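Local atomic coordinates of clostripain-related protein (Bacteroides thetaiotaomicron, PDB entry 5L20), a protein that is probably a cysteine peptidase of the clostripain (C11) family, represented here by an N-terminal part of the protein. Residues T74-T79 with Q97-T102. Numbering follows the deposited sequence.
Sequences TLKNYT and QRYSPT
Tyr99 reaches from the last turn of helix 86-99 to strand 69-79 and lays one face of its ring against Leu75; a tyrosine suits the place, being flat and long enough to span from helix to strand. The CB of Leu75 sits almost exactly over the ring centre, 3.7 Å from the centroid and 8° off the normal, a CH-pi contact. The two side chains run past each other in opposite directions, and the phenol end extends over the strand backbone, bringing Tyr99 OH to 2.8 Å from Leu75 O. Chi1 of -60° sets Leu75 CG anti to the carbonyl carbon, carrying the branch back toward the root of the ring, where CD1 lies 3.8 Å from Tyr99 CG and CD2 packs on Tyr99 CD1. With an alanine in place of Leu75, the ring would probably lose the methyls beside its CG and CD1 and be freer to shift. Lys76 crosses the tyrosine at about a right angle, its aliphatic stem placing CD near the ring plane, 4.0 Å from Tyr99 CE2. The chain then bends at chi3 (-73°), passing CE over a face of the Tyr78 ring and bringing NZ to a salt bridge with Asp95, which also forms one with Arg98 and is hydrogen-bonded to Tyr78 OH. Leu75 and Lys76 form a classic beta bulge opposite Leu60. The contact joins the helix's C-terminal end to an edge strand; Leu60 touches Tyr99 and Ile48 meets Leu75, continuing it into strands 57-66 and 45-52.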
ATOM      1  N   THR A  74       5.703  -5.769  -9.192  1.00 17.56           N
ATOM      2  CA  THR A  74       5.455  -6.619  -8.025  1.00 13.59           C
ATOM      3  C   THR A  74       6.751  -6.865  -7.264  1.00 16.03           C
ATOM      4  O   THR A  74       7.771  -7.274  -7.832  1.00 15.94           O
ATOM      5  CB  THR A  74       4.795  -7.963  -8.431  1.00 16.91           C
ATOM      6  OG1 THR A  74       3.579  -7.682  -9.141  1.00 23.23           O
ATOM      7  CG2 THR A  74       4.460  -8.819  -7.225  1.00 18.01           C
ATOM      8  N   LEU A  75       6.713  -6.599  -5.964  1.00 13.92           N
ATOM      9  CA  LEU A  75       7.922  -6.684  -5.150  1.00 13.48           C
ATOM     10  C   LEU A  75       7.954  -8.001  -4.396  1.00 16.41           C
ATOM     11  O   LEU A  75       9.012  -8.624  -4.283  1.00 17.67           O
ATOM     12  CB  LEU A  75       7.973  -5.513  -4.182  1.00 12.51           C
ATOM     13  CG  LEU A  75       7.992  -4.165  -4.920  1.00 14.00           C
ATOM     14  CD1 LEU A  75       7.959  -3.051  -3.877  1.00 15.03           C
ATOM     15  CD2 LEU A  75       9.225  -4.002  -5.766  1.00 15.48           C
ATOM     16  N   LYS A  76       6.817  -8.402  -3.836  1.00 13.37           N
ATOM     17  CA  LYS A  76       6.702  -9.705  -3.192  1.00 16.35           C
ATOM     18  C   LYS A  76       5.250 -10.041  -2.901  1.00 17.37           C
ATOM     19  O   LYS A  76       4.371  -9.175  -2.964  1.00 16.98           O
ATOM     20  CB  LYS A  76       7.516  -9.773  -1.896  1.00 19.17           C
ATOM     21  CG  LYS A  76       7.038  -8.821  -0.826  1.00 15.30           C
ATOM     22  CD  LYS A  76       7.891  -8.934   0.458  1.00 16.85           C
ATOM     23  CE  LYS A  76       7.623 -10.202   1.230  1.00 16.21           C
ATOM     24  NZ  LYS A  76       8.407 -10.248   2.494  1.00 16.31           N
ATOM     25  N   ASN A  77       5.002 -11.310  -2.602  1.00 15.66           N
ATOM     26  CA  ASN A  77       3.697 -11.751  -2.168  1.00 14.34           C
ATOM     27  C   ASN A  77       3.740 -12.310  -0.767  1.00 16.18           C
ATOM     28  O   ASN A  77       4.823 -12.672  -0.269  1.00 22.29           O
ATOM     29  CB  ASN A  77       3.147 -12.781  -3.148  1.00 16.59           C
ATOM     30  CG  ASN A  77       2.906 -12.180  -4.509  1.00 25.79           C
ATOM     31  OD1 ASN A  77       1.900 -11.498  -4.715  1.00 26.84           O
ATOM     32  ND2 ASN A  77       3.838 -12.379  -5.434  1.00 21.52           N
ATOM     33  N   TYR A  78       2.581 -12.360  -0.119  1.00 14.14           N
ATOM     34  CA  TYR A  78       2.492 -12.819   1.246  1.00 14.32           C
ATOM     35  C   TYR A  78       1.435 -13.887   1.393  1.00 19.76           C
ATOM     36  O   TYR A  78       0.353 -13.785   0.802  1.00 18.58           O
ATOM     37  CB  TYR A  78       2.126 -11.690   2.221  1.00 14.73           C
ATOM     38  CG  TYR A  78       3.044 -10.498   2.267  1.00 13.77           C
ATOM     39  CD1 TYR A  78       2.967  -9.510   1.297  1.00 15.72           C
ATOM     40  CD2 TYR A  78       3.941 -10.339   3.297  1.00 14.79           C
ATOM     41  CE1 TYR A  78       3.791  -8.396   1.340  1.00 15.55           C
ATOM     42  CE2 TYR A  78       4.767  -9.222   3.365  1.00 12.89           C
ATOM     43  CZ  TYR A  78       4.688  -8.266   2.367  1.00 16.07           C
ATOM     44  OH  TYR A  78       5.498  -7.158   2.411  1.00 14.85           O
ATOM     45  N   THR A  79       1.743 -14.889   2.206  1.00 18.41           N
ATOM     46  CA  THR A  79       0.759 -15.886   2.600  1.00 18.48           C
ATOM     47  C   THR A  79       0.546 -15.787   4.105  1.00 18.54           C
ATOM     48  O   THR A  79       1.516 -15.729   4.858  1.00 19.83           O
ATOM     49  CB  THR A  79       1.218 -17.301   2.193  1.00 23.66           C
ATOM     50  OG1 THR A  79       1.213 -17.395   0.763  1.00 24.80           O
ATOM     51  CG2 THR A  79       0.289 -18.352   2.766  1.00 31.82           C
ATOM     52  N   GLN A  97      10.699  -0.448   3.649  1.00  9.62           N
ATOM     53  CA  GLN A  97      11.955   0.263   3.745  1.00 10.48           C
ATOM     54  C   GLN A  97      13.064  -0.398   2.906  1.00 11.78           C
ATOM     55  O   GLN A  97      13.867   0.297   2.318  1.00 13.23           O
ATOM     56  CB  GLN A  97      12.394   0.348   5.199  1.00 11.99           C
ATOM     57  CG  GLN A  97      11.490   1.217   6.060  1.00 10.77           C
ATOM     58  CD  GLN A  97      11.915   1.110   7.506  1.00 10.71           C
ATOM     59  OE1 GLN A  97      12.918   1.709   7.938  1.00 12.86           O
ATOM     60  NE2 GLN A  97      11.175   0.314   8.264  1.00 10.81           N
ATOM     61  N   ARG A  98      13.102  -1.731   2.871  1.00 10.91           N
ATOM     62  CA  ARG A  98      14.117  -2.448   2.073  1.00 11.97           C
ATOM     63  C   ARG A  98      13.923  -2.165   0.604  1.00 13.54           C
ATOM     64  O   ARG A  98      14.894  -1.862  -0.088  1.00 15.06           O
ATOM     65  CB  ARG A  98      14.052  -3.953   2.323  1.00 13.87           C
ATOM     66  CG  ARG A  98      14.944  -4.405   3.471  1.00 18.73           C
ATOM     67  CD  ARG A  98      14.943  -5.939   3.637  1.00 17.76           C
ATOM     68  NE  ARG A  98      13.628  -6.423   4.053  1.00 16.47           N
ATOM     69  CZ  ARG A  98      13.308  -6.706   5.313  1.00 15.36           C
ATOM     70  NH1 ARG A  98      14.214  -6.622   6.279  1.00 21.53           N
ATOM     71  NH2 ARG A  98      12.092  -7.095   5.599  1.00 18.56           N
ATOM     72  N   TYR A  99      12.691  -2.251   0.116  1.00 10.57           N
ATOM     73  CA  TYR A  99      12.457  -1.999  -1.301  1.00 12.44           C
ATOM     74  C   TYR A  99      12.572  -0.515  -1.635  1.00 16.01           C
ATOM     75  O   TYR A  99      12.907  -0.149  -2.771  1.00 15.43           O
ATOM     76  CB  TYR A  99      11.093  -2.529  -1.730  1.00 13.11           C
ATOM     77  CG  TYR A  99      11.041  -4.027  -1.857  1.00 12.54           C
ATOM     78  CD1 TYR A  99      11.649  -4.654  -2.938  1.00 16.85           C
ATOM     79  CD2 TYR A  99      10.379  -4.813  -0.916  1.00 15.87           C
ATOM     80  CE1 TYR A  99      11.588  -6.029  -3.079  1.00 16.95           C
ATOM     81  CE2 TYR A  99      10.324  -6.207  -1.042  1.00 15.30           C
ATOM     82  CZ  TYR A  99      10.933  -6.788  -2.128  1.00 16.95           C
ATOM     83  OH  TYR A  99      10.861  -8.152  -2.291  1.00 20.72           O
ATOM     84  N   SER A 100      12.291   0.351  -0.655  1.00 12.33           N
ATOM     85  CA  SER A 100      12.259   1.782  -0.948  1.00 13.33           C
ATOM     86  C   SER A 100      12.955   2.588   0.143  1.00 16.19           C
ATOM     87  O   SER A 100      12.310   3.139   1.026  1.00 13.42           O
ATOM     88  CB  SER A 100      10.812   2.253  -1.112  1.00 16.48           C
ATOM     89  OG  SER A 100      10.794   3.601  -1.577  1.00 15.74           O
ATOM     90  N   PRO A 101      14.290   2.650   0.108  1.00 12.78           N
ATOM     91  CA  PRO A 101      15.054   3.428   1.076  1.00 12.35           C
ATOM     92  C   PRO A 101      14.968   4.918   0.776  1.00 17.28           C
ATOM     93  O   PRO A 101      15.469   5.364  -0.260  1.00 17.96           O
ATOM     94  CB  PRO A 101      16.498   2.930   0.882  1.00 16.05           C
ATOM     95  CG  PRO A 101      16.399   1.792  -0.057  1.00 18.15           C
ATOM     96  CD  PRO A 101      15.152   1.884  -0.812  1.00 14.42           C
ATOM     97  N   THR A 102      14.316   5.682   1.651  1.00 13.29           N
ATOM     98  CA  THR A 102      14.123   7.106   1.399  1.00 13.86           C
ATOM     99  C   THR A 102      14.280   7.846   2.709  1.00 15.36           C
ATOM    100  O   THR A 102      14.252   7.233   3.778  1.00 16.65           O
ATOM    101  CB  THR A 102      12.716   7.420   0.799  1.00 12.80           C
ATOM    102  OG1 THR A 102      11.694   6.857   1.637  1.00 13.08           O
ATOM    103  CG2 THR A 102      12.543   6.843  -0.603  1.00 14.17           C
TER